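Local coordinates for protein protocadherin gamma-B3 (Homo sapiens, PDB 5K8R) that probably mediates calcium-dependent adhesion between cells and may help neurons in the brain form and keep specific connections, at residues I3-P8 / A21-F26. Numbering follows the deposited sequence.
Sequences IRYAIP and AKDLGF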
loop_
_atom_site.group_PDB
_atom_site.type_symbol
_atom_site.label_atom_id
_atom_site.label_comp_id
_atom_site.label_asym_id
_atom_site.label_seq_id
_atom_site.Cartn_x
_atom_site.Cartn_y
_atom_site.Cartn_z
ATOM N N ILE A 3 55.720 25.604 -32.967
ATOM C CA ILE A 3 55.503 24.299 -33.583
ATOM C C ILE A 3 54.632 23.411 -32.702
ATOM O O ILE A 3 54.701 23.477 -31.474
ATOM C CB ILE A 3 56.836 23.579 -33.863
ATOM C CG1 ILE A 3 56.580 22.215 -34.507
ATOM C CG2 ILE A 3 57.638 23.426 -32.580
ATOM C CD1 ILE A 3 57.707 21.739 -35.397
ATOM N N ARG A 4 53.811 22.580 -33.336
ATOM C CA ARG A 4 52.923 21.676 -32.610
ATOM C C ARG A 4 52.888 20.254 -33.174
ATOM O O ARG A 4 52.362 20.016 -34.262
ATOM C CB ARG A 4 51.506 22.250 -32.560
ATOM C CG ARG A 4 50.468 21.295 -31.992
ATOM C CD ARG A 4 49.180 21.338 -32.797
ATOM N NE ARG A 4 49.110 20.257 -33.776
ATOM C CZ ARG A 4 48.032 19.973 -34.501
ATOM N NH1 ARG A 4 46.927 20.692 -34.357
ATOM N NH2 ARG A 4 48.059 18.971 -35.368
ATOM N N TYR A 5 53.447 19.314 -32.416
ATOM C CA TYR A 5 53.472 17.911 -32.793
ATOM C C TYR A 5 52.177 17.245 -32.331
ATOM O O TYR A 5 51.331 17.859 -31.679
ATOM C CB TYR A 5 54.701 17.215 -32.204
ATOM C CG TYR A 5 56.016 17.813 -32.649
ATOM C CD1 TYR A 5 56.561 17.497 -33.887
ATOM C CD2 TYR A 5 56.715 18.691 -31.831
ATOM C CE1 TYR A 5 57.765 18.041 -34.299
ATOM C CE2 TYR A 5 57.920 19.239 -32.234
ATOM C CZ TYR A 5 58.440 18.911 -33.469
ATOM O OH TYR A 5 59.638 19.454 -33.874
ATOM N N ALA A 6 52.021 15.970 -32.678
ATOM C CA ALA A 6 50.833 15.213 -32.294
ATOM C C ALA A 6 51.215 13.749 -32.159
ATOM O O ALA A 6 51.590 13.113 -33.149
ATOM C CB ALA A 6 49.709 15.388 -33.318
ATOM N N ILE A 7 51.125 13.218 -30.944
ATOM C CA ILE A 7 51.536 11.839 -30.684
ATOM C C ILE A 7 50.449 11.123 -29.893
ATOM O O ILE A 7 49.737 11.762 -29.104
ATOM C CB ILE A 7 52.879 11.788 -29.936
ATOM C CG1 ILE A 7 52.803 12.605 -28.643
ATOM C CG2 ILE A 7 54.009 12.290 -30.821
ATOM C CD1 ILE A 7 54.048 12.517 -27.785
ATOM N N PRO A 8 50.276 9.817 -30.070
ATOM C CA PRO A 8 49.344 9.080 -29.214
ATOM C C PRO A 8 49.879 8.970 -27.795
ATOM O O PRO A 8 51.079 9.085 -27.539
ATOM C CB PRO A 8 49.254 7.705 -29.884
ATOM C CG PRO A 8 50.552 7.568 -30.607
ATOM C CD PRO A 8 50.894 8.950 -31.086
ATOM N N ALA A 21 65.290 20.378 -33.423
ATOM C CA ALA A 21 66.365 21.182 -33.994
ATOM C C ALA A 21 66.148 21.407 -35.484
ATOM O O ALA A 21 66.216 22.542 -35.969
ATOM C CB ALA A 21 67.711 20.509 -33.738
ATOM N N LYS A 22 65.877 20.332 -36.227
ATOM C CA LYS A 22 65.653 20.464 -37.664
ATOM C C LYS A 22 64.430 21.323 -37.958
ATOM O O LYS A 22 64.451 22.156 -38.872
ATOM C CB LYS A 22 65.498 19.083 -38.299
ATOM C CG LYS A 22 65.044 19.123 -39.749
ATOM C CD LYS A 22 64.538 17.769 -40.215
ATOM C CE LYS A 22 63.935 17.860 -41.608
ATOM N NZ LYS A 22 63.363 16.561 -42.054
ATOM N N ASP A 23 63.356 21.141 -37.188
ATOM C CA ASP A 23 62.107 21.836 -37.475
ATOM C C ASP A 23 62.153 23.313 -37.105
ATOM O O ASP A 23 61.359 24.095 -37.641
ATOM C CB ASP A 23 60.952 21.152 -36.745
ATOM C CG ASP A 23 60.714 19.735 -37.229
ATOM O OD1 ASP A 23 61.087 19.428 -38.380
ATOM O OD2 ASP A 23 60.151 18.927 -36.459
ATOM N N LEU A 24 63.054 23.717 -36.211
ATOM C CA LEU A 24 63.155 25.105 -35.781
ATOM C C LEU A 24 64.302 25.848 -36.460
ATOM O O LEU A 24 64.760 26.872 -35.943
ATOM C CB LEU A 24 63.301 25.179 -34.260
ATOM C CG LEU A 24 62.096 24.687 -33.454
ATOM C CD1 LEU A 24 62.319 24.901 -31.966
ATOM C CD2 LEU A 24 60.818 25.373 -33.915
ATOM N N GLY A 25 64.770 25.355 -37.605
ATOM C CA GLY A 25 65.812 26.024 -38.355
ATOM C C GLY A 25 67.222 25.802 -37.857
ATOM O O GLY A 25 68.159 26.361 -38.441
ATOM N N PHE A 26 67.409 25.012 -36.804
ATOM C CA PHE A 26 68.746 24.752 -36.295
ATOM C C PHE A 26 69.500 23.799 -37.218
ATOM O O PHE A 26 68.915 23.072 -38.025
ATOM C CB PHE A 26 68.688 24.158 -34.886
ATOM C CG PHE A 26 68.248 25.130 -33.830
ATOM C CD1 PHE A 26 66.911 25.456 -33.680
ATOM C CD2 PHE A 26 69.172 25.705 -32.974
ATOM C CE1 PHE A 26 66.505 26.346 -32.705
ATOM C CE2 PHE A 26 68.772 26.594 -31.998
ATOM C CZ PHE A 26 67.438 26.916 -31.862
#
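Tyr-5 and Ile-3, on the first strand of the N-terminal cadherin repeat, reach across to Asp-23 and Leu-24, where a short helix ends. The cadherin repeat is a Greek-key beta-sandwich; strand 3-8 forms one border of a four-stranded sheet and pairs in parallel with strand 85-94: backbone hydrogen bonds join Tyr-5 and Ile-7 with Leu-92, the two bonds to a single residue that parallel pairing gives. The two backbones stay well apart, 8.0 Å between the CA atoms of Ile-3 and Leu-24, and side chains alone make the contact, burying a modest 161 Å².

Its polar part is one hydrogen bond, donated by Tyr-5 OH to Asp-23 OD2 over 2.7 Å. The carboxylate accepts through the anti lone pair of OD2, on the side away from OD1, and OD2 lies near the ring plane at the edge, 3.3 Å from Tyr-5 CE1. The carboxylate as a whole is tilted 37° against the ring, although OD2 itself stays near the ring plane. A phenylalanine in place of Tyr-5 would probably leave Asp-23 OD2 without its donor from strand 3-8, with C-H groups of the ring edge beside it.

Ile-3 supplies the apolar part by forking. Its CG1 branch extends anti to the backbone N (chi1 180°) and covers the rim of one Tyr-5 ring face, CG1 standing 3.9 Å above the plane. The same branch carries CD1 to Asp-23 CB, 3.6 Å away, the two side chains crossing at about a right angle. Leu-20, from the same helix as Asp-23, also touches both Ile-3 and Tyr-5. The other branch heads for Leu-24, the first residue past the helix, and ends in a looser methyl-to-methyl contact, Ile-3 CG2 to Leu-24 CD2 at 4.0 Å.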